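Local structure of hydrogen peroxide-inducible genes activator (Corynebacterium glutamicum, 6G1B) at residues 97-102 and 298-303; 106-111 and 137-142; 157-162 and 280-285; 176-181 and 243-248; 201-206 and 251-256. The protein probably senses hydrogen peroxide through its LysR-type regulatory domain and controls the transcription of peroxide-response genes by binding DNA with its helix-turn-helix domain. The protein carries 1 engineered substitution. All blocks are in the same frame, centred on the assembly; numbering follows the deposited sequence. Where two conformers were deposited one is given.

Contact 1 (97-102 and 298-303)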
# COMPACT_ATOMS: atom_id res chain seq x y z
N GLY B 97 29.81 30.81 -12.32
CA GLY B 97 30.55 29.89 -13.18
C GLY B 97 31.45 28.93 -12.42
O GLY B 97 32.62 28.76 -12.77
N SER B 98 30.90 28.29 -11.39
CA SER B 98 31.66 27.37 -10.52
C SER B 98 31.81 25.92 -11.03
O SER B 98 32.47 25.12 -10.35
CB SER B 98 31.08 27.36 -9.09
OG SER B 98 29.71 26.97 -9.06
N LEU B 99 31.22 25.60 -12.19
CA LEU B 99 31.23 24.23 -12.72
C LEU B 99 32.45 24.00 -13.57
O LEU B 99 32.46 24.20 -14.78
CB LEU B 99 29.94 23.91 -13.50
CG LEU B 99 28.74 23.42 -12.68
CD1 LEU B 99 27.58 23.19 -13.61
CD2 LEU B 99 29.07 22.10 -11.97
N THR B 100 33.51 23.54 -12.92
CA THR B 100 34.79 23.31 -13.54
C THR B 100 35.32 22.01 -12.97
O THR B 100 34.86 21.53 -11.94
CB THR B 100 35.75 24.49 -13.23
OG1 THR B 100 37.05 24.21 -13.75
CG2 THR B 100 35.88 24.75 -11.70
N GLY B 101 36.30 21.45 -13.65
CA GLY B 101 36.94 20.25 -13.18
C GLY B 101 36.10 18.99 -13.34
O GLY B 101 35.05 18.98 -14.00
N PRO B 102 36.58 17.89 -12.71
CA PRO B 102 35.89 16.60 -12.83
C PRO B 102 34.55 16.61 -12.10
O PRO B 102 34.45 17.13 -10.99
CB PRO B 102 36.87 15.61 -12.17
CG PRO B 102 38.14 16.37 -11.95
CD PRO B 102 37.77 17.80 -11.86
N GLU B 298 23.95 22.43 -7.50
CA GLU B 298 22.72 23.18 -7.80
C GLU B 298 22.81 23.73 -9.22
O GLU B 298 21.82 23.71 -9.95
CB GLU B 298 22.44 24.32 -6.79
CG GLU B 298 22.26 23.88 -5.33
CD GLU B 298 20.82 23.68 -4.83
OE1 GLU B 298 19.82 23.89 -5.57
OE2 GLU B 298 20.70 23.30 -3.65
N GLN B 299 24.00 24.22 -9.60
CA GLN B 299 24.21 24.70 -10.96
C GLN B 299 24.07 23.56 -11.97
O GLN B 299 23.49 23.74 -13.01
CB GLN B 299 25.56 25.43 -11.09
CG GLN B 299 25.62 26.77 -10.32
CD GLN B 299 24.48 27.71 -10.70
OE1 GLN B 299 24.30 27.97 -11.90
NE2 GLN B 299 23.69 28.21 -9.70
N PHE B 300 24.57 22.38 -11.64
CA PHE B 300 24.42 21.20 -12.49
C PHE B 300 22.96 20.76 -12.65
O PHE B 300 22.55 20.33 -13.72
CB PHE B 300 25.28 20.04 -11.98
CG PHE B 300 25.40 18.92 -12.97
CD1 PHE B 300 26.00 19.15 -14.21
CD2 PHE B 300 24.87 17.68 -12.70
CE1 PHE B 300 26.07 18.13 -15.14
CE2 PHE B 300 24.94 16.66 -13.62
CZ PHE B 300 25.54 16.88 -14.85
N ALA B 301 22.19 20.90 -11.58
CA ALA B 301 20.74 20.64 -11.59
C ALA B 301 20.02 21.44 -12.66
O ALA B 301 19.13 20.94 -13.35
CB ALA B 301 20.15 20.96 -10.21
N LEU B 302 20.41 22.70 -12.83
CA LEU B 302 19.81 23.58 -13.82
C LEU B 302 20.07 23.05 -15.22
O LEU B 302 19.21 23.11 -16.06
CB LEU B 302 20.35 25.01 -13.67
CG LEU B 302 20.15 25.67 -12.29
CD1 LEU B 302 20.75 27.07 -12.29
CD2 LEU B 302 18.68 25.69 -11.89
N ILE B 303 21.27 22.53 -15.46
CA ILE B 303 21.60 21.88 -16.74
C ILE B 303 20.71 20.66 -16.98
O ILE B 303 20.24 20.46 -18.09
CB ILE B 303 23.09 21.45 -16.77
CG1 ILE B 303 23.98 22.70 -16.82
CG2 ILE B 303 23.39 20.48 -17.94
CD1 ILE B 303 25.43 22.37 -16.50

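Contact 2 (106-111 and 137-142). With NI (nickel (II) ion), chain C.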
# COMPACT_ATOMS: atom_id res chain seq x y z
N GLY B 106 26.22 9.73 -11.47
CA GLY B 106 25.45 8.47 -11.62
C GLY B 106 24.07 8.78 -12.15
O GLY B 106 23.47 9.75 -11.72
N ILE B 107 23.56 8.01 -13.12
CA ILE B 107 22.22 8.21 -13.67
C ILE B 107 21.57 6.85 -13.84
O ILE B 107 22.16 5.90 -14.38
CB ILE B 107 22.17 8.96 -15.03
CG1 ILE B 107 22.96 10.27 -14.97
CG2 ILE B 107 20.75 9.38 -15.36
CD1 ILE B 107 23.10 11.01 -16.27
N ILE B 108 20.32 6.76 -13.38
CA ILE B 108 19.53 5.53 -13.50
C ILE B 108 19.27 5.18 -14.96
O ILE B 108 19.23 6.08 -15.80
CB ILE B 108 18.20 5.60 -12.70
CG1 ILE B 108 17.33 6.82 -13.07
CG2 ILE B 108 18.48 5.58 -11.20
CD1 ILE B 108 15.95 6.78 -12.42
N PRO B 109 19.11 3.87 -15.27
CA PRO B 109 19.01 3.44 -16.68
C PRO B 109 17.77 3.89 -17.45
O PRO B 109 17.83 3.98 -18.69
CB PRO B 109 19.01 1.90 -16.58
CG PRO B 109 19.47 1.57 -15.22
CD PRO B 109 19.12 2.72 -14.35
N THR B 110 16.66 4.17 -16.75
CA THR B 110 15.46 4.66 -17.43
C THR B 110 15.40 6.18 -17.59
O THR B 110 14.38 6.70 -18.08
CB THR B 110 14.17 4.18 -16.75
OG1 THR B 110 14.17 4.53 -15.36
CG2 THR B 110 14.04 2.66 -16.87
N ALA B 111 16.46 6.88 -17.20
CA ALA B 111 16.61 8.29 -17.46
C ALA B 111 17.81 8.56 -18.38
O ALA B 111 17.70 9.31 -19.32
CB ALA B 111 16.78 9.06 -16.17
N ASP B 137 23.80 3.04 -14.12
CA ASP B 137 23.57 1.76 -13.45
C ASP B 137 22.33 1.82 -12.54
O ASP B 137 21.77 2.92 -12.30
CB ASP B 137 24.83 1.35 -12.64
CG ASP B 137 24.98 -0.20 -12.48
OD1 ASP B 137 26.09 -0.64 -12.19
OD2 ASP B 137 24.01 -1.00 -12.60
N GLN B 138 21.93 0.65 -12.03
CA GLN B 138 20.73 0.51 -11.23
C GLN B 138 20.86 1.35 -9.94
O GLN B 138 21.99 1.58 -9.45
CB GLN B 138 20.47 -0.98 -10.87
CG GLN B 138 20.15 -1.93 -12.03
CD GLN B 138 20.13 -3.43 -11.63
OE1 GLN B 138 20.49 -3.80 -10.50
NE2 GLN B 138 19.70 -4.30 -12.55
N THR B 139 19.72 1.78 -9.41
CA THR B 139 19.69 2.62 -8.23
C THR B 139 20.61 2.18 -7.07
O THR B 139 21.39 2.96 -6.53
CB THR B 139 18.24 2.76 -7.72
OG1 THR B 139 17.43 3.37 -8.74
CG2 THR B 139 18.19 3.64 -6.45
N LYS B 140 20.50 0.91 -6.69
CA LYS B 140 21.26 0.38 -5.57
C LYS B 140 22.78 0.47 -5.80
O LYS B 140 23.51 0.77 -4.87
CB LYS B 140 20.83 -1.06 -5.27
CG LYS B 140 21.33 -1.55 -3.91
CD LYS B 140 20.89 -2.97 -3.59
CE LYS B 140 19.51 -3.06 -2.91
NZ LYS B 140 19.46 -4.21 -1.93
N HIS B 141 23.24 0.24 -7.03
CA HIS B 141 24.66 0.37 -7.34
C HIS B 141 25.10 1.80 -7.25
O HIS B 141 26.18 2.07 -6.70
CB HIS B 141 24.99 -0.20 -8.73
CG HIS B 141 24.67 -1.66 -8.85
ND1 HIS B 141 24.30 -2.26 -10.04
CD2 HIS B 141 24.60 -2.62 -7.91
CE1 HIS B 141 24.06 -3.54 -9.82
NE2 HIS B 141 24.25 -3.79 -8.54
N LEU B 142 24.28 2.72 -7.78
CA LEU B 142 24.60 4.15 -7.76
C LEU B 142 24.71 4.68 -6.35
O LEU B 142 25.60 5.47 -6.06
CB LEU B 142 23.55 4.98 -8.50
CG LEU B 142 23.37 4.74 -9.99
CD1 LEU B 142 22.37 5.76 -10.49
CD2 LEU B 142 24.68 4.81 -10.75
NI NI C . 24.35 -5.76 -7.11
O HOH W 1 22.43 -4.86 -6.12

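Contact 3 (157-162 and 280-285)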
# COMPACT_ATOMS: atom_id res chain seq x y z
N ALA B 157 15.26 8.57 -8.89
CA ALA B 157 13.93 8.82 -8.35
C ALA B 157 13.97 9.12 -6.86
O ALA B 157 14.70 8.47 -6.10
CB ALA B 157 13.01 7.63 -8.62
N LEU B 158 13.23 10.13 -6.45
CA LEU B 158 13.08 10.47 -5.04
C LEU B 158 11.78 9.88 -4.55
O LEU B 158 10.84 9.73 -5.35
CB LEU B 158 13.05 11.99 -4.84
CG LEU B 158 14.21 12.77 -5.48
CD1 LEU B 158 14.10 14.25 -5.11
CD2 LEU B 158 15.57 12.19 -5.10
N PRO B 159 11.69 9.54 -3.27
CA PRO B 159 12.73 9.68 -2.25
C PRO B 159 13.82 8.64 -2.45
O PRO B 159 13.54 7.55 -2.94
CB PRO B 159 11.98 9.44 -0.92
CG PRO B 159 10.77 8.66 -1.31
CD PRO B 159 10.40 9.10 -2.69
N SER B 160 15.05 9.03 -2.11
CA SER B 160 16.19 8.13 -2.21
C SER B 160 16.22 7.15 -1.07
O SER B 160 16.64 6.00 -1.25
CB SER B 160 17.51 8.91 -2.22
OG SER B 160 17.75 9.50 -0.95
N GLU B 161 15.82 7.63 0.11
CA GLU B 161 15.84 6.85 1.35
C GLU B 161 17.25 6.36 1.71
O GLU B 161 17.43 5.32 2.32
CB GLU B 161 14.79 5.73 1.31
CG GLU B 161 13.38 6.34 1.21
CD GLU B 161 12.24 5.31 1.14
OE1 GLU B 161 12.49 4.12 0.80
OE2 GLU B 161 11.08 5.71 1.42
N ALA B 162 18.26 7.16 1.33
CA ALA B 162 19.65 6.82 1.57
C ALA B 162 20.18 7.65 2.74
O ALA B 162 20.10 8.89 2.70
CB ALA B 162 20.47 7.09 0.33
N ASN B 280 3.48 9.41 -12.52
CA ASN B 280 4.73 10.12 -12.77
C ASN B 280 5.87 9.58 -11.87
O ASN B 280 5.70 8.58 -11.16
CB ASN B 280 4.51 11.64 -12.61
CG ASN B 280 4.19 12.05 -11.17
OD1 ASN B 280 4.19 11.21 -10.29
ND2 ASN B 280 3.94 13.32 -10.94
N ARG B 281 7.03 10.24 -11.94
CA ARG B 281 8.12 10.01 -10.99
C ARG B 281 8.78 11.34 -10.69
O ARG B 281 8.81 12.20 -11.53
CB ARG B 281 9.14 9.02 -11.57
CG ARG B 281 9.90 9.54 -12.79
CD ARG B 281 10.81 8.45 -13.33
NE ARG B 281 11.48 8.82 -14.57
CZ ARG B 281 12.32 8.02 -15.21
NH1 ARG B 281 12.57 6.82 -14.75
NH2 ARG B 281 12.92 8.42 -16.31
N ARG B 282 9.27 11.48 -9.48
CA ARG B 282 10.00 12.65 -9.01
C ARG B 282 11.49 12.37 -9.23
O ARG B 282 12.04 11.50 -8.57
CB ARG B 282 9.78 12.83 -7.49
CG ARG B 282 8.37 13.15 -7.00
CD ARG B 282 8.25 12.92 -5.48
NE ARG B 282 9.40 13.47 -4.74
CZ ARG B 282 9.63 13.34 -3.43
NH1 ARG B 282 8.77 12.70 -2.64
NH2 ARG B 282 10.72 13.89 -2.89
N ILE B 283 12.12 13.05 -10.18
CA ILE B 283 13.56 12.89 -10.42
C ILE B 283 14.28 13.94 -9.59
O ILE B 283 13.85 15.09 -9.53
CB ILE B 283 13.92 13.00 -11.92
CG1 ILE B 283 13.30 11.85 -12.69
CG2 ILE B 283 15.42 13.01 -12.15
CD1 ILE B 283 13.72 10.46 -12.22
N GLY B 284 15.39 13.54 -8.99
CA GLY B 284 16.22 14.42 -8.17
C GLY B 284 17.72 14.14 -8.29
O GLY B 284 18.15 13.13 -8.86
N LEU B 285 18.51 15.06 -7.76
CA LEU B 285 19.95 14.88 -7.68
C LEU B 285 20.25 14.57 -6.22
O LEU B 285 19.79 15.28 -5.32
CB LEU B 285 20.64 16.17 -8.09
CG LEU B 285 21.97 16.08 -8.83
CD1 LEU B 285 21.90 15.13 -10.03
CD2 LEU B 285 22.43 17.48 -9.24
O HOH W 2 9.45 9.04 -7.94

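Contact 4 (176-181 and 243-248)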
# COMPACT_ATOMS: atom_id res chain seq x y z
N ILE B 176 3.84 7.47 -19.93
CA ILE B 176 2.83 7.19 -20.93
C ILE B 176 2.56 5.69 -20.85
O ILE B 176 3.40 4.94 -20.39
CB ILE B 176 3.30 7.63 -22.34
CG1 ILE B 176 2.14 7.55 -23.33
CG2 ILE B 176 4.50 6.81 -22.84
CD1 ILE B 176 2.32 8.45 -24.49
N VAL B 177 1.38 5.27 -21.23
CA VAL B 177 1.07 3.86 -21.27
C VAL B 177 1.42 3.39 -22.67
O VAL B 177 1.16 4.07 -23.67
CB VAL B 177 -0.40 3.59 -20.95
CG1 VAL B 177 -0.69 2.10 -20.93
CG2 VAL B 177 -0.78 4.22 -19.63
N VAL B 178 2.04 2.23 -22.75
CA VAL B 178 2.40 1.62 -24.02
C VAL B 178 1.79 0.23 -24.08
O VAL B 178 2.00 -0.56 -23.18
CB VAL B 178 3.93 1.59 -24.19
CG1 VAL B 178 4.30 0.94 -25.50
CG2 VAL B 178 4.49 3.01 -24.13
N THR B 179 1.01 -0.02 -25.13
CA THR B 179 0.39 -1.32 -25.37
C THR B 179 0.81 -1.86 -26.74
O THR B 179 1.40 -1.16 -27.56
CB THR B 179 -1.15 -1.19 -25.43
OG1 THR B 179 -1.52 -0.52 -26.64
CG2 THR B 179 -1.70 -0.40 -24.27
N ALA B 180 0.45 -3.13 -26.98
CA ALA B 180 0.50 -3.67 -28.33
C ALA B 180 -0.50 -2.91 -29.19
O ALA B 180 -1.52 -2.37 -28.68
CB ALA B 180 0.15 -5.15 -28.32
N SER B 181 -0.23 -2.88 -30.50
CA SER B 181 -1.15 -2.31 -31.50
C SER B 181 -2.59 -2.82 -31.37
O SER B 181 -3.52 -2.02 -31.50
CB SER B 181 -0.63 -2.58 -32.92
OG SER B 181 0.71 -2.06 -33.09
N GLN B 243 9.93 -5.38 -25.96
CA GLN B 243 9.87 -6.59 -26.76
C GLN B 243 8.63 -7.44 -26.40
O GLN B 243 7.94 -7.93 -27.26
CB GLN B 243 11.17 -7.42 -26.66
CG GLN B 243 12.29 -6.89 -27.52
CD GLN B 243 12.58 -7.70 -28.78
OE1 GLN B 243 11.68 -8.24 -29.44
NE2 GLN B 243 13.84 -7.76 -29.12
N LEU B 244 8.36 -7.59 -25.14
CA LEU B 244 7.18 -8.32 -24.66
C LEU B 244 5.88 -7.63 -25.02
O LEU B 244 4.92 -8.29 -25.39
CB LEU B 244 7.26 -8.55 -23.14
CG LEU B 244 8.43 -9.44 -22.76
CD1 LEU B 244 8.71 -9.29 -21.30
CD2 LEU B 244 8.17 -10.90 -23.09
N VAL B 245 5.88 -6.29 -24.99
CA VAL B 245 4.71 -5.51 -25.43
C VAL B 245 4.43 -5.64 -26.92
O VAL B 245 3.29 -5.85 -27.30
CB VAL B 245 4.83 -4.02 -25.03
CG1 VAL B 245 3.71 -3.21 -25.62
CG2 VAL B 245 4.85 -3.88 -23.53
N VAL B 246 5.46 -5.53 -27.77
CA VAL B 246 5.30 -5.72 -29.21
C VAL B 246 4.72 -7.10 -29.51
O VAL B 246 3.82 -7.23 -30.34
CB VAL B 246 6.62 -5.57 -29.97
CG1 VAL B 246 6.51 -6.06 -31.42
CG2 VAL B 246 7.09 -4.13 -29.96
N ALA B 247 5.24 -8.12 -28.81
CA ALA B 247 4.77 -9.51 -28.95
C ALA B 247 3.37 -9.80 -28.38
O ALA B 247 2.91 -10.92 -28.48
CB ALA B 247 5.79 -10.47 -28.35
N GLY B 248 2.73 -8.83 -27.73
CA GLY B 248 1.36 -9.00 -27.23
C GLY B 248 1.25 -9.69 -25.88
O GLY B 248 0.19 -10.17 -25.51

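Contact 5 (201-206 and 251-256)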
# COMPACT_ATOMS: atom_id res chain seq x y z
N LEU B 201 0.17 -5.01 -16.98
CA LEU B 201 1.34 -4.14 -16.86
C LEU B 201 2.57 -4.91 -16.35
O LEU B 201 2.49 -5.67 -15.39
CB LEU B 201 1.09 -2.98 -15.90
CG LEU B 201 0.32 -1.74 -16.34
CD1 LEU B 201 0.50 -0.70 -15.25
CD2 LEU B 201 0.78 -1.10 -17.64
N LEU B 202 3.68 -4.75 -17.06
CA LEU B 202 4.97 -5.21 -16.61
C LEU B 202 5.72 -3.92 -16.28
O LEU B 202 5.95 -3.05 -17.12
CB LEU B 202 5.67 -5.93 -17.73
CG LEU B 202 4.90 -6.95 -18.55
CD1 LEU B 202 5.03 -6.63 -20.06
CD2 LEU B 202 5.44 -8.33 -18.24
N LEU B 203 6.04 -3.80 -15.00
CA LEU B 203 6.54 -2.58 -14.42
C LEU B 203 7.98 -2.79 -14.03
O LEU B 203 8.37 -3.88 -13.65
CB LEU B 203 5.72 -2.23 -13.19
CG LEU B 203 4.24 -1.92 -13.46
CD1 LEU B 203 3.42 -1.96 -12.17
CD2 LEU B 203 4.07 -0.59 -14.18
N LEU B 204 8.77 -1.74 -14.19
CA LEU B 204 10.15 -1.72 -13.78
C LEU B 204 10.26 -0.93 -12.49
O LEU B 204 9.41 -0.10 -12.19
CB LEU B 204 11.02 -1.02 -14.84
CG LEU B 204 11.02 -1.60 -16.23
CD1 LEU B 204 11.89 -0.78 -17.17
CD2 LEU B 204 11.55 -3.02 -16.17
N ASP B 205 11.36 -1.14 -11.77
CA ASP B 205 11.73 -0.31 -10.66
C ASP B 205 12.35 1.04 -11.12
O ASP B 205 13.54 1.27 -11.00
CB ASP B 205 12.65 -1.11 -9.73
CG ASP B 205 12.98 -0.36 -8.45
OD1 ASP B 205 12.10 0.39 -7.93
OD2 ASP B 205 14.16 -0.51 -8.01
N ASP B 206 11.48 1.92 -11.62
CA ASP B 206 11.83 3.14 -12.37
C ASP B 206 11.30 4.43 -11.70
O ASP B 206 11.29 5.51 -12.30
CB ASP B 206 11.31 3.04 -13.83
CG ASP B 206 9.80 2.83 -13.93
OD1 ASP B 206 9.07 3.06 -12.97
OD2 ASP B 206 9.29 2.45 -15.00
N SER B 251 1.57 -4.92 -21.36
CA SER B 251 1.65 -3.48 -21.61
C SER B 251 2.67 -2.93 -20.62
O SER B 251 3.11 -3.64 -19.75
CB SER B 251 0.28 -2.85 -21.37
OG SER B 251 -0.72 -3.50 -22.15
N THR B 252 3.05 -1.68 -20.76
CA THR B 252 3.97 -1.09 -19.79
C THR B 252 3.81 0.41 -19.65
O THR B 252 2.99 1.03 -20.34
CB THR B 252 5.45 -1.45 -20.11
OG1 THR B 252 6.29 -1.20 -18.97
CG2 THR B 252 5.96 -0.65 -21.32
N LEU B 253 4.59 0.97 -18.72
CA LEU B 253 4.70 2.41 -18.52
C LEU B 253 6.09 2.84 -18.96
O LEU B 253 7.07 2.21 -18.56
CB LEU B 253 4.52 2.78 -17.05
CG LEU B 253 3.21 2.36 -16.42
CD1 LEU B 253 3.12 2.82 -14.97
CD2 LEU B 253 2.03 2.86 -17.25
N VAL B 254 6.16 3.93 -19.73
CA VAL B 254 7.42 4.45 -20.24
C VAL B 254 7.50 5.93 -19.86
O VAL B 254 6.52 6.64 -20.05
CB VAL B 254 7.49 4.32 -21.78
CG1 VAL B 254 8.75 4.97 -22.32
CG2 VAL B 254 7.42 2.85 -22.20
N PRO B 255 8.65 6.38 -19.30
CA PRO B 255 8.83 7.82 -19.07
C PRO B 255 8.71 8.58 -20.37
O PRO B 255 9.20 8.09 -21.41
CB PRO B 255 10.27 7.94 -18.54
CG PRO B 255 10.66 6.55 -18.15
CD PRO B 255 9.90 5.64 -19.03
N ILE B 256 8.06 9.75 -20.34
CA ILE B 256 7.86 10.51 -21.58
C ILE B 256 9.13 10.93 -22.32
O ILE B 256 9.10 11.01 -23.53
CB ILE B 256 6.92 11.73 -21.42
CG1 ILE B 256 7.50 12.73 -20.44
CG2 ILE B 256 5.51 11.27 -21.01
CD1 ILE B 256 6.77 14.06 -20.52
O HOH W 3 9.60 2.48 -17.56

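Contact 1 (97-102 and 298-303)
Gln299 NE2 is hydrogen-bonded to the backbone oxygen of Ser90, on helix 69-92, and the amide end of Gln299 leads away from the loop to reach it, while the root of the same side chain stays against Leu99. The chain of Gln299 bends at chi2 (-55°), which divides it into an inner part that packs and an outer part that bonds. Its CB lies 3.9 Å from Leu99 CD1, the two side chains slanting across each other, and Ser98 OG grazes Gln299 CG at 4.3 Å. No hydrogen bond joins the two segments. Leu99 does most of the work through one methyl group. Its CD1 sits 3.7 Å from Phe300 N, and 3.7 Å separates the same CD1 from Ile303 CD1, the two side chains meeting tip to tip. Towards the Phe300 ring CD1 comes at the edge, close to the ring plane. Leu99 is the centre of an inverse gamma turn just before strand 101-107. The helix it meets, 294-317, is the long C-terminal helix that lies on the first subdomain of the periplasmic-binding-protein-like regulatory domain. Phe300 also rests on Leu103 and Val105 of strand 101-107, and Ile303 reaches Met119 and Ile122 of helix 112-126. Ala301 touches Ile168, a residue that lines the hydrogen peroxide site seen in this crystal.

Contact 2 (106-111 and 137-142)
Ile108 places CG1 between its backbone N and carbonyl carbon (chi1 54°), the crowded position, and this turns CG2 towards Thr139 and Leu142. CG2 of Ile108 lies 3.5 Å from Thr139 OG1, the two side chains running alongside in one direction, whereas Leu142 stands roughly perpendicular to Ile108. Leu142 CD1 presses on the backbone at 3.6 Å from Ile107 C, and its CD2 packs 3.8 Å from the CA of Gly106, where the absence of a side chain leaves it room. Beside them Pro109 CD meets Asp137 O at 3.4 Å. The one backbone bond across the contact, Asp137 N to Ile107 O, is weak. Within its own segment Asp137 OD2 accepts from Gln138 N at 2.7 Å and from His141 ND1 at 2.9 Å, both from one face of the carboxylate, the latter bond nearly straight (177°) and in the ring plane; a polar side chain of another protein chain also hydrogen-bonds to OD2. This second-shell carboxylate fixes the rotation of the imidazole, whose NE2 binds the nickel ion at 2.4 Å. A water and a polar side chain of that other chain also bind the metal, so the site bridges two chains. Strand 101-107 runs between parallel strands 130-136 and 153-158, with Ile107 directed to helix 112-126 and helix 139-147 starting beside the strand's C-terminal end.

Contact 3 (157-162 and 280-285)
Leu158 and Arg282 meet with their side chains nearly perpendicular, in the one of two deposited conformers of Arg282 described here. In this conformer the arginine chain bends at chi3 (45°), which folds its guanidinium back so that one face covers the Leu158-Pro159 peptide, a cis link. Leu158 C and Pro159 N both lie over the centre of that plane. The NH2 of Arg282 also touches Leu158 CB at 3.6 Å. Leu158 holds CG beside its own backbone N (chi1 -51°), and this brings CD1 within 3.7 Å of the CA of Gly284. On the other face of the sheet, Ala157 and Ile283 form an antiparallel non-hydrogen-bonded pair, and Ile283 CD1 curls back to 4.1 Å from Ala157 N. The backbones are joined by Leu158 N to Arg282 O, 2.8 Å long and almost straight at 170°. The return link is made by a water, which donates to Leu158 O at 3.0 Å and accepts from Arg282 N at 2.9 Å. Strand 278-288 also pairs with strand 165-180; these two long strands cross between the subdomains, as is usual in this fold. A water thus completes the pairing where no direct Arg282 N to Leu158 O bond forms, while the positive guanidinium, when in this conformer, may polarise the peptide it covers.

Contact 4 (176-181 and 243-248)
Val245 CG1, on helix 238-246, presses into the peptide between Thr179 and Ala180, 3.4 Å from Thr179 C and 3.5 Å from Ala180 N, a snug fit; the methyl is put there by a first torsion that sets it anti to the valine N (chi1 173°). A second methyl meets backbone in the reverse direction: Ala180 CB lies 3.4 Å from Val245 O and 4.2 Å from Gly248 CA, so the alanine fits under the end of the helix. Methyl meets methyl where Val245 CG1 reaches Val178 CG1 at 4.2 Å, the two valine side chains lying roughly square to each other. Leu268 and Thr252, on the strands that flank 165-180, also touch Val245. No hydrogen bond crosses between the two segments. Gly248 N donates to Val245 O at 3.1 Å, which gives the carbonyl met by Ala180 a partner of its own, and Thr179 OG1 donates to Ala180 O at 2.8 Å from above the carbonyl plane. Beyond these, apolar and aromatic side chains of another protein chain pack on Gln243, Leu244, Val246 and Ala247. Gly248, with positive phi, closes the helix in a Schellman motif, and this helix end laid on a strand belongs to the alpha/beta second subdomain of the periplasmic-binding-protein-like regulatory domain.

Contact 5 (201-206 and 251-256)
Leu203 and Leu253 slant across one another where the irregular segment 201-206 runs beside strand 252-255 in the alpha/beta second subdomain of the regulatory domain. The directions of 201-206 and 251-253 differ by 26°, and a single bridge, Leu201 with Ser251, joins the backbones. Leu203 CD2 packs 3.6 Å from Leu253 CD1, and on the same strand residue the other methyl, CD2, receives Leu201 CD2 at 4.2 Å, so that Leu253 is held by a leucine on each of its branches. Leu201 CD2 also lies over the strand backbone, 3.8 Å from Thr252 CA. Leu202 turns its CD1 towards the carbonyl of Ser251, to whose oxygen its N donates at 3.0 Å. The hydroxyl of Thr252 supplies the other link: OG1 donates to Leu202 O at 2.6 Å, arriving almost exactly on the line of the carbonyl bond from a position trans to its own N (chi1 -163°). Leu202 is therefore gripped at both N and O by the consecutive residues Ser251 and Thr252. Leu253 also touches Phe175 of strand 165-180, while helix 238-246 meets the Thr252 side chain through Val241 and Met242. Asp206, whose OD1 accepts from His208 N, is joined to the strand through one water, which donates to Asp206 OD2 at 2.6 Å and to Leu253 O at 2.7 Å.

Overall arrangement
Contact 1 opens first along the chain, at 97-102, and closes last, at 298-303, so the loop it spans encloses all the others. Contact 2 opens next and is the first to close, a short loop within the first subdomain, before contact 3 begins. Contact 3 ties strand 153-158 to the late strand 278-288 and encloses contacts 4 and 5. Those two cross, their segments alternating along the second subdomain, and strands 165-180 and 252-255 hydrogen-bond between them. Arg281 joins contacts 2, 3 and 5: its NH1 probably hydrogen-bonds to Thr110 OG1 of contact 2 and Asp206 O of contact 5. Contacts 1 and 4, with centres about 39 Å apart, lie in different subdomains.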